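Local atomic coordinates of possible adenyl cyclase-associated protein (Cryptosporidium parvum, PDB entry 2B0R), a protein that probably binds and sequesters actin monomers, as expected of the C-terminal domain of a cyclase-associated protein. Residues P63-E68 and I86-V91; N92-E97 and S111-V116; I103-G108 and K122-G127; T126-T131 and S145-N150; E160-F165 and W173-I178. All blocks are in the same frame, centred on the assembly; numbering follows the deposited sequence.

Interaction 1 of 5, residues P63-E68 and I86-V91; sequences PITLSE and IVEQKV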
# COMPACT_ATOMS: atom_id res chain seq x y z
N PRO A 63 18.16 8.40 24.07
CA PRO A 63 16.74 8.07 24.05
C PRO A 63 15.92 9.15 24.72
O PRO A 63 16.33 9.69 25.76
CB PRO A 63 16.67 6.77 24.87
CG PRO A 63 17.96 6.71 25.64
CD PRO A 63 18.96 7.35 24.72
N ILE A 64 14.77 9.49 24.13
CA ILE A 64 13.79 10.32 24.82
C ILE A 64 12.83 9.42 25.56
O ILE A 64 12.16 8.58 24.93
CB ILE A 64 12.99 11.20 23.88
CG1 ILE A 64 13.93 12.15 23.10
CG2 ILE A 64 11.88 11.93 24.66
CD1 ILE A 64 14.94 12.98 23.96
N THR A 65 12.75 9.60 26.88
CA THR A 65 11.89 8.79 27.72
C THR A 65 10.72 9.57 28.29
O THR A 65 10.89 10.63 28.89
CB THR A 65 12.67 8.10 28.87
OG1 THR A 65 13.52 7.09 28.33
CG2 THR A 65 11.74 7.43 29.86
N LEU A 66 9.53 9.03 28.09
CA LEU A 66 8.36 9.51 28.78
C LEU A 66 8.06 8.54 29.92
O LEU A 66 7.66 7.40 29.70
CB LEU A 66 7.21 9.61 27.81
CG LEU A 66 5.96 10.30 28.31
CD1 LEU A 66 6.20 11.78 28.37
CD2 LEU A 66 4.79 9.97 27.38
N SER A 67 8.26 8.99 31.15
CA SER A 67 8.17 8.10 32.30
C SER A 67 6.89 8.29 33.13
O SER A 67 6.66 7.58 34.10
CB SER A 67 9.41 8.23 33.17
OG SER A 67 9.52 9.55 33.64
N GLU A 68 6.07 9.24 32.73
CA GLU A 68 4.81 9.48 33.39
C GLU A 68 3.65 9.13 32.45
O GLU A 68 3.85 8.88 31.26
CB GLU A 68 4.73 10.93 33.87
CG GLU A 68 4.70 11.96 32.74
CD GLU A 68 4.43 13.34 33.26
OE1 GLU A 68 5.31 13.89 33.98
OE2 GLU A 68 3.35 13.89 32.96
N ILE A 86 10.97 6.12 24.16
CA ILE A 86 10.63 5.14 25.16
C ILE A 86 9.47 5.64 25.94
O ILE A 86 9.54 6.71 26.56
CB ILE A 86 11.78 4.90 26.16
CG1 ILE A 86 13.07 4.49 25.43
CG2 ILE A 86 11.41 3.83 27.17
CD1 ILE A 86 14.30 4.27 26.38
N VAL A 87 8.40 4.86 25.94
CA VAL A 87 7.21 5.18 26.73
C VAL A 87 7.12 4.18 27.88
O VAL A 87 7.04 2.97 27.66
CB VAL A 87 5.93 5.22 25.82
CG1 VAL A 87 4.70 5.50 26.62
CG2 VAL A 87 6.09 6.28 24.77
N GLU A 88 7.20 4.66 29.10
CA GLU A 88 7.29 3.75 30.24
C GLU A 88 5.93 3.21 30.66
O GLU A 88 5.80 2.02 30.94
CB GLU A 88 7.99 4.41 31.42
CG GLU A 88 9.46 4.65 31.12
CD GLU A 88 10.37 4.74 32.36
OE1 GLU A 88 9.91 5.16 33.46
OE2 GLU A 88 11.56 4.40 32.19
N GLN A 89 4.93 4.07 30.70
CA GLN A 89 3.63 3.65 31.16
C GLN A 89 2.80 3.06 30.04
O GLN A 89 2.95 3.40 28.85
CB GLN A 89 2.88 4.83 31.78
CG GLN A 89 3.61 5.56 32.90
CD GLN A 89 4.04 4.65 34.02
OE1 GLN A 89 3.25 3.85 34.51
NE2 GLN A 89 5.28 4.76 34.42
N LYS A 90 1.92 2.14 30.44
CA LYS A 90 0.79 1.77 29.62
C LYS A 90 -0.12 2.98 29.52
O LYS A 90 -0.46 3.63 30.52
CB LYS A 90 0.04 0.56 30.22
CG LYS A 90 -0.92 -0.11 29.26
CD LYS A 90 -1.32 -1.47 29.74
CE LYS A 90 -2.49 -2.00 28.96
NZ LYS A 90 -3.00 -3.31 29.51
N VAL A 91 -0.47 3.31 28.28
CA VAL A 91 -1.32 4.45 27.97
C VAL A 91 -2.52 3.95 27.20
O VAL A 91 -2.61 2.76 26.85
CB VAL A 91 -0.54 5.47 27.12
CG1 VAL A 91 0.49 6.18 27.96
CG2 VAL A 91 0.16 4.77 25.97
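Ile64 to Leu66 pairs in parallel with Ile86 and Val87. Thr65 lies opposite Ile86, and Leu66 lies opposite Val87. Three backbone hydrogen bonds carry the pairing. Ile86 N donates to Ile64 O, and Leu66 N donates to Ile86 O at 2.8 Å. Glu88 N then reaches Leu66 O, just past the end of the second strand. A CA-H...O contact adds to these, with Thr65 CA 3.3 Å from Ile86 O. Strand 64-66 is the outermost of its sheet in this chain, and its parallel pairing with 84-87 is that of a parallel beta-helix.

One hydrogen bond comes from a side chain. Gln89 NE2 donates to Ser67 O over 3.2 Å. The chain of Gln89 folds back at its second torsion (chi2 -55°), which brings the amide to Ser67 O, with Gln89 CG against the Glu68 carbonyl. The donor stands well above the carbonyl plane, 47° out of it, and the bond is bent.

The remaining contacts are van der Waals. Ile86 CD1 touches Pro63 CB at 3.8 Å and passes Thr65 OG1 at 3.5 Å. Thr65 CG2 rests on Glu88 CG at 3.8 Å, part way along an extended glutamate chain. Leu66 points to the other face, where it meets Val45 and Val75.

Leu66 and Val87 thus face the core. The outer face mixes Ile86 and Pro63 with the polar Thr65 and Glu88, and the backbone bonds set the register.

Interaction 2 of 5, residues N92-E97 and S111-V116; sequences NSIFIE and SSIEIV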
# COMPACT_ATOMS: atom_id res chain seq x y z
N ASN A 92 -3.43 4.86 26.88
CA ASN A 92 -4.60 4.48 26.11
C ASN A 92 -4.26 3.91 24.74
O ASN A 92 -4.73 2.82 24.36
CB ASN A 92 -5.56 5.65 25.93
CG ASN A 92 -6.88 5.21 25.38
OD1 ASN A 92 -7.16 5.41 24.22
ND2 ASN A 92 -7.65 4.53 26.19
N SER A 93 -3.47 4.68 24.01
CA SER A 93 -3.16 4.41 22.63
C SER A 93 -2.01 5.32 22.27
O SER A 93 -1.72 6.29 22.97
CB SER A 93 -4.37 4.73 21.74
OG SER A 93 -4.68 6.12 21.79
N ILE A 94 -1.37 5.03 21.16
CA ILE A 94 -0.27 5.84 20.72
C ILE A 94 -0.44 6.10 19.23
O ILE A 94 -0.78 5.19 18.47
CB ILE A 94 1.09 5.10 20.94
CG1 ILE A 94 1.31 4.77 22.43
CG2 ILE A 94 2.25 5.92 20.35
CD1 ILE A 94 2.59 3.93 22.71
N PHE A 95 -0.19 7.34 18.82
CA PHE A 95 -0.25 7.73 17.42
C PHE A 95 1.17 8.16 16.97
O PHE A 95 1.77 9.03 17.61
CB PHE A 95 -1.31 8.86 17.25
CG PHE A 95 -1.42 9.39 15.84
CD1 PHE A 95 -1.87 8.57 14.79
CD2 PHE A 95 -1.10 10.72 15.55
CE1 PHE A 95 -1.98 9.06 13.48
CE2 PHE A 95 -1.22 11.23 14.23
CZ PHE A 95 -1.66 10.39 13.20
N ILE A 96 1.70 7.54 15.91
CA ILE A 96 3.05 7.87 15.41
C ILE A 96 2.99 8.28 13.96
O ILE A 96 2.58 7.51 13.10
CB ILE A 96 4.02 6.69 15.53
CG1 ILE A 96 4.18 6.26 17.00
CG2 ILE A 96 5.36 7.06 14.97
CD1 ILE A 96 4.71 4.82 17.15
N GLU A 97 3.36 9.53 13.68
CA GLU A 97 3.32 10.04 12.31
C GLU A 97 4.61 10.69 11.84
O GLU A 97 5.29 11.42 12.59
CB GLU A 97 2.18 11.03 12.11
CG GLU A 97 2.03 11.33 10.63
CD GLU A 97 1.01 12.38 10.31
OE1 GLU A 97 0.40 12.97 11.23
OE2 GLU A 97 0.82 12.60 9.09
N SER A 111 -5.83 0.26 23.67
CA SER A 111 -6.43 -0.07 22.38
C SER A 111 -5.39 -0.27 21.30
O SER A 111 -5.02 -1.42 20.98
CB SER A 111 -7.52 0.93 21.99
OG SER A 111 -7.05 2.24 22.20
N SER A 112 -4.87 0.81 20.73
CA SER A 112 -4.06 0.62 19.55
C SER A 112 -2.82 1.53 19.41
O SER A 112 -2.72 2.57 20.06
CB SER A 112 -4.95 0.76 18.32
OG SER A 112 -5.22 2.13 18.12
N ILE A 113 -1.89 1.11 18.56
CA ILE A 113 -0.85 2.01 18.10
C ILE A 113 -1.06 2.23 16.63
O ILE A 113 -1.22 1.29 15.85
CB ILE A 113 0.57 1.47 18.36
CG1 ILE A 113 0.81 1.34 19.87
CG2 ILE A 113 1.64 2.38 17.66
CD1 ILE A 113 1.88 0.41 20.21
N GLU A 114 -1.04 3.48 16.25
CA GLU A 114 -1.33 3.88 14.92
C GLU A 114 -0.06 4.42 14.31
O GLU A 114 0.56 5.38 14.84
CB GLU A 114 -2.39 4.96 14.98
CG GLU A 114 -3.21 5.16 13.74
CD GLU A 114 -4.45 6.01 14.03
OE1 GLU A 114 -4.83 6.84 13.16
OE2 GLU A 114 -5.04 5.87 15.15
N ILE A 115 0.35 3.82 13.20
CA ILE A 115 1.56 4.27 12.50
C ILE A 115 1.17 4.80 11.12
O ILE A 115 0.59 4.09 10.31
CB ILE A 115 2.68 3.16 12.51
CG1 ILE A 115 2.87 2.64 13.95
CG2 ILE A 115 3.97 3.72 11.96
CD1 ILE A 115 4.00 1.68 14.17
N VAL A 116 1.46 6.06 10.87
CA VAL A 116 1.08 6.69 9.60
C VAL A 116 2.24 7.44 8.95
O VAL A 116 2.91 8.27 9.59
CB VAL A 116 -0.06 7.73 9.77
CG1 VAL A 116 -0.58 8.16 8.40
CG2 VAL A 116 -1.17 7.16 10.58
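Asn92 O is gripped twice by Ser111. Ser111 N donates at 2.9 Å, almost straight on to the carbonyl. Ser111 OG adds a second bond at 3.2 Å, from a position 48° above the carbonyl plane. The first torsion of Ser111 (chi1 46°) sets OG between its own N and carbonyl carbon, so hydroxyl and amide can reach the same oxygen.

Beyond this start the strands 93-97 and 112-116 run parallel. Four backbone hydrogen bonds join them. Ile94 N donates to Ser112 O, and Ile94 O accepts from Glu114 N. Ile96 N binds Glu114 O at 2.7 Å, and Ile96 O accepts from Val116 N.

On one face the Phe95 ring leans over to the neighbouring strand. Glu114 CB sits at the ring edge, in its plane, 3.7 Å from Phe95 CD1. The carboxylate of Glu114 is turned steeply to the ring, with the planes 73° apart. Val116 CG2 comes in obliquely, 3.6 Å from Phe95 CE1.

Within the two segments the other face carries only isoleucines. Ile94 CB meets Ile113 CG1 at 3.9 Å. The side chains of Ile96 and Ile113 lie side by side, with Ile96 CD1 at 4.0 Å from Ile113 CG2. These isoleucines are buried, and Val106 and Phe104 pack against them from the facing sheet.

Paired residues are 19 apart in sequence. Parallel strands paired in register at this spacing, with isoleucines stacked inside, fit the parallel beta-helix of the cyclase-associated protein C-terminal domain.

Interaction 3 of 5, residues I103-G108 and K122-G127; sequences IFLVNG and KLQMTG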
# COMPACT_ATOMS: atom_id res chain seq x y z
N ILE A 103 13.30 4.27 16.59
CA ILE A 103 13.08 3.06 17.40
C ILE A 103 12.20 3.45 18.55
O ILE A 103 12.44 4.48 19.20
CB ILE A 103 14.38 2.47 17.95
CG1 ILE A 103 15.31 2.05 16.79
CG2 ILE A 103 14.10 1.27 18.87
CD1 ILE A 103 16.78 1.83 17.22
N PHE A 104 11.18 2.64 18.79
CA PHE A 104 10.26 2.91 19.88
C PHE A 104 10.25 1.74 20.82
O PHE A 104 10.13 0.59 20.38
CB PHE A 104 8.83 3.16 19.35
CG PHE A 104 8.73 4.32 18.40
CD1 PHE A 104 8.85 4.13 17.02
CD2 PHE A 104 8.53 5.60 18.86
CE1 PHE A 104 8.77 5.21 16.14
CE2 PHE A 104 8.46 6.67 18.00
CZ PHE A 104 8.58 6.47 16.64
N LEU A 105 10.39 2.00 22.12
CA LEU A 105 10.13 0.97 23.11
C LEU A 105 8.93 1.42 23.87
O LEU A 105 8.88 2.55 24.32
CB LEU A 105 11.31 0.76 24.04
CG LEU A 105 11.23 -0.43 25.02
CD1 LEU A 105 11.63 -1.75 24.37
CD2 LEU A 105 12.13 -0.19 26.25
N VAL A 106 7.94 0.55 23.98
CA VAL A 106 6.70 0.89 24.68
C VAL A 106 6.30 -0.20 25.66
O VAL A 106 6.69 -1.37 25.52
CB VAL A 106 5.51 1.19 23.70
CG1 VAL A 106 5.86 2.31 22.72
CG2 VAL A 106 5.06 -0.06 22.98
N ASN A 107 5.55 0.20 26.66
CA ASN A 107 4.97 -0.75 27.59
C ASN A 107 3.81 -1.52 26.90
O ASN A 107 3.99 -2.64 26.38
CB ASN A 107 4.49 0.00 28.82
CG ASN A 107 4.01 -0.91 29.90
OD1 ASN A 107 3.68 -2.07 29.67
ND2 ASN A 107 3.94 -0.39 31.10
N GLY A 108 2.63 -0.91 26.90
CA GLY A 108 1.55 -1.40 26.09
C GLY A 108 0.49 -0.34 25.92
O GLY A 108 0.64 0.79 26.38
N LYS A 122 11.16 0.83 14.04
CA LYS A 122 11.25 -0.38 14.84
C LYS A 122 10.46 -0.14 16.08
O LYS A 122 10.75 0.82 16.81
CB LYS A 122 12.68 -0.68 15.21
CG LYS A 122 13.60 -1.01 14.03
CD LYS A 122 14.90 -1.59 14.54
CE LYS A 122 15.51 -2.57 13.56
NZ LYS A 122 16.09 -1.83 12.42
N LEU A 123 9.45 -0.97 16.32
CA LEU A 123 8.68 -0.82 17.51
C LEU A 123 8.74 -2.09 18.35
O LEU A 123 8.52 -3.19 17.82
CB LEU A 123 7.23 -0.46 17.16
CG LEU A 123 6.21 -0.56 18.32
CD1 LEU A 123 6.00 0.78 18.98
CD2 LEU A 123 4.91 -1.02 17.80
N GLN A 124 9.03 -1.94 19.64
CA GLN A 124 9.03 -3.04 20.57
C GLN A 124 8.17 -2.74 21.77
O GLN A 124 8.17 -1.63 22.27
CB GLN A 124 10.46 -3.37 21.02
CG GLN A 124 10.52 -4.45 22.13
CD GLN A 124 11.91 -5.08 22.30
OE1 GLN A 124 12.92 -4.42 22.12
NE2 GLN A 124 11.94 -6.36 22.65
N MET A 125 7.46 -3.76 22.23
CA MET A 125 6.60 -3.65 23.39
C MET A 125 7.09 -4.60 24.47
O MET A 125 7.61 -5.66 24.16
CB MET A 125 5.16 -4.02 22.99
CG MET A 125 5.01 -5.50 22.67
SD MET A 125 3.44 -6.03 21.97
CE MET A 125 3.59 -5.45 20.28
N THR A 126 6.91 -4.24 25.73
CA THR A 126 7.19 -5.20 26.81
C THR A 126 5.92 -5.78 27.36
O THR A 126 5.97 -6.80 28.06
CB THR A 126 7.90 -4.57 28.01
OG1 THR A 126 7.09 -3.51 28.51
CG2 THR A 126 9.27 -4.06 27.64
N GLY A 127 4.79 -5.12 27.08
CA GLY A 127 3.49 -5.54 27.60
C GLY A 127 2.47 -5.92 26.53
O GLY A 127 2.80 -6.60 25.55
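Leu123 packs closely against Phe104 and Val106 on the buried face of this strand pair. Leu123 CD1 lies 3.7 Å from Phe104 CB and 4.0 Å from Val106 CG1. Leu123 CG stands anti to the backbone N (chi1 167°), which swings this methyl across to the other strand. Val106 CG2 meets Met125 CB at 4.0 Å, while the end of Met125 leads away.

The outer face is more polar and more open to solvent. Leu105 and Gln124 lie side by side, with Leu105 CD1 3.7 Å from Gln124 CG. Ile103 CG1 touches Lys122 CB at 4.1 Å, and the rest of the lysine turns off.

Four backbone hydrogen bonds hold the parallel strands from Phe104 N to Thr126 N. Past them, Asn107 O takes Gly127 N at 2.7 Å from a tilted direction, and a weak bond comes from Thr126 N. Asn107 OD1 comes near Thr126 OG1, while ND2 donates to Glu88 O.

The pair occupies the middle of its sheet. Strand 84-87 flanks it beside 102-106, strand 140-143 lies beyond 121-125, and strand 93-100 covers Phe104 and Val106 from across the core.

Interaction 4 of 5, residues T126-T131 and S145-N150; sequences TGIVPT and SKEGKN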
# COMPACT_ATOMS: atom_id res chain seq x y z
N THR A 126 6.91 -4.24 25.73
CA THR A 126 7.19 -5.20 26.81
C THR A 126 5.92 -5.78 27.36
O THR A 126 5.97 -6.80 28.06
CB THR A 126 7.90 -4.57 28.01
OG1 THR A 126 7.09 -3.51 28.51
CG2 THR A 126 9.27 -4.06 27.64
N GLY A 127 4.79 -5.12 27.08
CA GLY A 127 3.49 -5.54 27.60
C GLY A 127 2.47 -5.92 26.53
O GLY A 127 2.80 -6.60 25.55
N ILE A 128 1.23 -5.48 26.73
CA ILE A 128 0.17 -5.78 25.79
C ILE A 128 -0.10 -4.63 24.79
O ILE A 128 -0.26 -3.46 25.18
CB ILE A 128 -1.19 -6.17 26.50
CG1 ILE A 128 -0.95 -7.01 27.76
CG2 ILE A 128 -2.12 -6.92 25.52
CD1 ILE A 128 -2.25 -7.16 28.74
N VAL A 129 -0.14 -4.99 23.51
CA VAL A 129 -0.65 -4.09 22.47
C VAL A 129 -1.70 -4.85 21.67
O VAL A 129 -1.36 -5.72 20.89
CB VAL A 129 0.47 -3.53 21.55
CG1 VAL A 129 -0.15 -2.67 20.47
CG2 VAL A 129 1.51 -2.70 22.35
N PRO A 130 -2.99 -4.59 21.94
CA PRO A 130 -4.06 -5.37 21.25
C PRO A 130 -4.04 -5.25 19.71
O PRO A 130 -4.11 -6.28 19.00
CB PRO A 130 -5.36 -4.79 21.83
CG PRO A 130 -4.96 -4.14 23.14
CD PRO A 130 -3.54 -3.63 22.92
N THR A 131 -3.86 -4.01 19.22
CA THR A 131 -4.04 -3.64 17.83
C THR A 131 -2.93 -2.72 17.38
O THR A 131 -2.60 -1.74 18.08
CB THR A 131 -5.41 -2.84 17.70
OG1 THR A 131 -6.49 -3.72 17.95
CG2 THR A 131 -5.60 -2.20 16.36
N SER A 145 6.09 -8.81 22.79
CA SER A 145 6.34 -9.48 24.05
C SER A 145 5.74 -10.87 23.99
O SER A 145 4.83 -11.10 23.21
CB SER A 145 5.68 -8.72 25.18
OG SER A 145 4.26 -8.80 25.07
N LYS A 146 6.25 -11.81 24.79
CA LYS A 146 5.65 -13.14 24.93
C LYS A 146 4.14 -12.98 25.14
O LYS A 146 3.35 -13.60 24.45
CB LYS A 146 6.30 -13.94 26.10
CG LYS A 146 7.49 -14.87 25.71
N GLU A 147 3.79 -12.10 26.08
CA GLU A 147 2.40 -11.75 26.42
C GLU A 147 1.55 -11.14 25.26
O GLU A 147 0.34 -11.34 25.20
CB GLU A 147 2.45 -10.78 27.61
CG GLU A 147 1.10 -10.32 28.18
CD GLU A 147 1.24 -9.49 29.48
OE1 GLU A 147 2.18 -8.64 29.60
OE2 GLU A 147 0.37 -9.68 30.37
N GLY A 148 2.19 -10.41 24.35
CA GLY A 148 1.48 -9.69 23.30
C GLY A 148 1.59 -10.31 21.92
O GLY A 148 1.48 -9.61 20.93
N LYS A 149 1.81 -11.63 21.87
CA LYS A 149 1.91 -12.39 20.61
C LYS A 149 0.69 -12.27 19.67
O LYS A 149 0.83 -12.41 18.45
CB LYS A 149 2.19 -13.88 20.91
CG LYS A 149 3.64 -14.34 20.67
N ASN A 150 -0.49 -12.03 20.24
CA ASN A 150 -1.77 -12.15 19.50
C ASN A 150 -2.22 -10.84 18.89
O ASN A 150 -3.42 -10.64 18.65
CB ASN A 150 -2.91 -12.69 20.42
CG ASN A 150 -2.56 -14.01 21.07
OD1 ASN A 150 -1.89 -14.86 20.49
ND2 ASN A 150 -3.02 -14.18 22.30
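Ser145 OG is set between its own backbone N and carbonyl carbon (chi1 68°), and this aims the hydroxyl at Gly127 O. Glu147 is set differently. Its CG is anti to the backbone N (chi1 -178°) with the chain extended beyond, and this carries its carboxylate across Ile128.

The Ser145 OG to Gly127 O bond is 2.7 Å long. It is the one hydrogen bond between the two segments. The donor sits 28° off the carbonyl plane. The same hydroxyl weakly accepts from Gly148 N. Gly148 N also donates to Ser145 O at 3.0 Å, closing a beta-turn over residues 145-148. The serine thus ties the turn to the loop beside it, and Ser145 CB lies 3.5 Å from Thr126 O.

Both segments belong to corners of the parallel beta-helix. Residues 126-131 lead from strand 121-125 to strand 131-135. Residues 145-150 make the equivalent passage one coil later, from strand 140-143 to strand 152-156. The two bends stack here without regular strand pairing.

The other side-chain contact is on the outside. The side chains of Ile128 and Glu147 cross obliquely. Ile128 CG1 rests 3.7 Å from Glu147 CD and 3.9 Å from Glu147 CG. Both carboxylate oxygens stay near the aliphatic chain, with Glu147 OE2 4.0 Å from Ile128 CD1. Glu147 OE1 comes within 3.9 Å of Gly127 CA.

Lys90, which follows strand 84-87, also touches Ile128. Further on, the backbone of Pro130 is hydrogen-bonded to Glu152.

Interaction 5 of 5, residues E160-F165 and W173-I178; sequences EMNLLF and WKELAI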
# COMPACT_ATOMS: atom_id res chain seq x y z
N GLU A 160 7.36 -3.74 3.24
CA GLU A 160 8.41 -4.30 4.14
C GLU A 160 7.96 -4.22 5.61
O GLU A 160 8.55 -3.49 6.43
CB GLU A 160 9.77 -3.60 3.97
CG GLU A 160 10.22 -3.34 2.52
N MET A 161 6.91 -4.96 5.93
CA MET A 161 6.42 -5.03 7.28
C MET A 161 6.71 -6.40 7.85
O MET A 161 6.33 -7.43 7.25
CB MET A 161 4.92 -4.78 7.32
CG MET A 161 4.48 -3.43 6.80
SD MET A 161 2.73 -3.51 6.37
CE MET A 161 2.82 -4.61 4.96
N ASN A 162 7.37 -6.44 9.02
CA ASN A 162 7.59 -7.73 9.71
C ASN A 162 7.10 -7.76 11.13
O ASN A 162 7.11 -6.75 11.85
CB ASN A 162 9.06 -8.14 9.68
CG ASN A 162 9.63 -8.10 8.32
OD1 ASN A 162 9.26 -8.90 7.44
ND2 ASN A 162 10.48 -7.15 8.10
N LEU A 163 6.66 -8.95 11.51
CA LEU A 163 6.35 -9.26 12.87
C LEU A 163 7.41 -10.20 13.40
O LEU A 163 7.86 -11.13 12.69
CB LEU A 163 5.00 -9.92 12.95
CG LEU A 163 3.87 -8.96 13.26
CD1 LEU A 163 2.54 -9.69 12.96
CD2 LEU A 163 3.91 -8.49 14.71
N LEU A 164 7.84 -9.92 14.63
CA LEU A 164 8.86 -10.72 15.27
C LEU A 164 8.46 -11.13 16.68
O LEU A 164 8.02 -10.29 17.51
CB LEU A 164 10.20 -10.01 15.27
CG LEU A 164 10.68 -9.38 13.97
CD1 LEU A 164 10.41 -7.89 14.04
CD2 LEU A 164 12.17 -9.65 13.76
N PHE A 165 8.64 -12.42 16.92
CA PHE A 165 8.19 -13.09 18.14
C PHE A 165 9.40 -13.63 18.88
O PHE A 165 10.27 -14.25 18.27
CB PHE A 165 7.22 -14.22 17.78
CG PHE A 165 6.06 -13.75 16.99
CD1 PHE A 165 6.00 -13.98 15.61
CD2 PHE A 165 5.04 -13.01 17.58
CE1 PHE A 165 4.92 -13.50 14.86
CE2 PHE A 165 3.96 -12.53 16.83
CZ PHE A 165 3.91 -12.78 15.46
N TRP A 173 14.55 -14.14 17.58
CA TRP A 173 13.34 -13.60 17.06
C TRP A 173 12.91 -14.46 15.90
O TRP A 173 13.70 -14.71 14.98
CB TRP A 173 13.58 -12.19 16.59
CG TRP A 173 13.94 -11.28 17.69
CD1 TRP A 173 15.18 -10.82 18.00
CD2 TRP A 173 13.04 -10.71 18.65
NE1 TRP A 173 15.12 -9.99 19.09
CE2 TRP A 173 13.82 -9.90 19.52
CE3 TRP A 173 11.65 -10.79 18.86
CZ2 TRP A 173 13.26 -9.19 20.58
CZ3 TRP A 173 11.09 -10.08 19.92
CH2 TRP A 173 11.90 -9.29 20.77
N LYS A 174 11.66 -14.93 15.95
CA LYS A 174 11.05 -15.50 14.78
C LYS A 174 10.56 -14.30 13.96
O LYS A 174 9.77 -13.51 14.45
CB LYS A 174 9.89 -16.41 15.18
CG LYS A 174 9.48 -17.39 14.09
CD LYS A 174 8.24 -18.24 14.47
CE LYS A 174 7.91 -19.25 13.32
NZ LYS A 174 6.74 -20.17 13.62
N GLU A 175 11.08 -14.15 12.74
CA GLU A 175 10.67 -13.08 11.81
C GLU A 175 9.65 -13.56 10.76
O GLU A 175 9.94 -14.49 9.99
CB GLU A 175 11.89 -12.49 11.10
CG GLU A 175 11.64 -11.15 10.48
CD GLU A 175 12.81 -10.64 9.69
OE1 GLU A 175 13.59 -9.84 10.23
OE2 GLU A 175 12.94 -11.04 8.52
N LEU A 176 8.47 -12.93 10.73
CA LEU A 176 7.40 -13.27 9.79
C LEU A 176 6.91 -12.04 9.03
O LEU A 176 6.50 -11.04 9.63
CB LEU A 176 6.23 -13.95 10.50
CG LEU A 176 6.52 -15.33 11.13
CD1 LEU A 176 5.36 -15.77 12.02
CD2 LEU A 176 6.86 -16.38 10.07
N ALA A 177 6.98 -12.12 7.70
CA ALA A 177 6.69 -10.98 6.83
C ALA A 177 5.18 -10.84 6.64
O ALA A 177 4.51 -11.82 6.36
CB ALA A 177 7.42 -11.14 5.47
N ILE A 178 4.66 -9.62 6.82
CA ILE A 178 3.23 -9.34 6.61
C ILE A 178 2.95 -9.14 5.11
O ILE A 178 3.65 -8.39 4.46
CB ILE A 178 2.78 -8.08 7.39
CG1 ILE A 178 2.63 -8.40 8.90
CG2 ILE A 178 1.48 -7.51 6.79
CD1 ILE A 178 2.75 -7.15 9.83
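Ile178 closes one end of this antiparallel hairpin against Met161 and Leu163. Ile178 CB lies 3.6 Å from Met161 O and 3.9 Å from Met161 CB. Ile178 CG2 is anti to the backbone N and meets Met161 CE at 3.7 Å. CG1 runs past Met161 O to the tip. There Ile178 CD1 touches Leu163 CG and Leu163 CD1, both at 4.0 Å. The two side chains of Ile178 and Met161 cross at about a right angle.

Five backbone hydrogen bonds join the strands. Ile178 N donates to Met161 O. Leu163 and Leu176 exchange two bonds, as do Phe165 and Lys174. Asn162 with Ala177 and Leu164 with Glu175 are the non-hydrogen-bonded pairs.

Leu176 CD1 comes to the edge of the Phe165 ring, 3.7 Å from Phe165 CE1. On the other face Leu164 CD2 lies 3.6 Å from Glu175 CG, with the two chains side by side. Trp173 CE3 lies 3.9 Å from Leu164 CB. Phe165 N lies at the edge of the indole, in its plane.

The face of Leu163, Phe165 and Leu176 also meets the second subunit. Tyr186 of that subunit stacks on Phe165, and Leu193 of that subunit packs on Leu163 and Ile178. Lys174 NZ donates to Gly191 O of that subunit.

The backbone bonds therefore fix the hairpin. Leu163 and Ile178 pack on Val153 of their own chain as well as on the second subunit, while Phe165 and Leu176 both meet its Tyr186. This contact between subunits is largely apolar, and Lys174 adds a polar bond to it.

Following the chain from the N terminus, interaction 1 closes the first loop, bringing 86-91 back beside 63-68. The chain runs straight on into 92-97, where interaction 2 opens. Segments 111-116, 122-127 and 145-150 each return one coil after their partners. Interactions 2 and 3 cross, because 103-108 lies between the segments of interaction 2 and its partner 122-127 lies beyond 111-116. They belong to facing sheets and meet in the core. Interaction 3 also joins interaction 1, Val87 N to Leu105 O. Interaction 4 begins on Thr126 and Gly127, where interaction 3 ends, and Ile113 N meets Thr131 O. Interaction 5 closes the short turn between 165 and 173, ending the sheet of interactions 1 and 3.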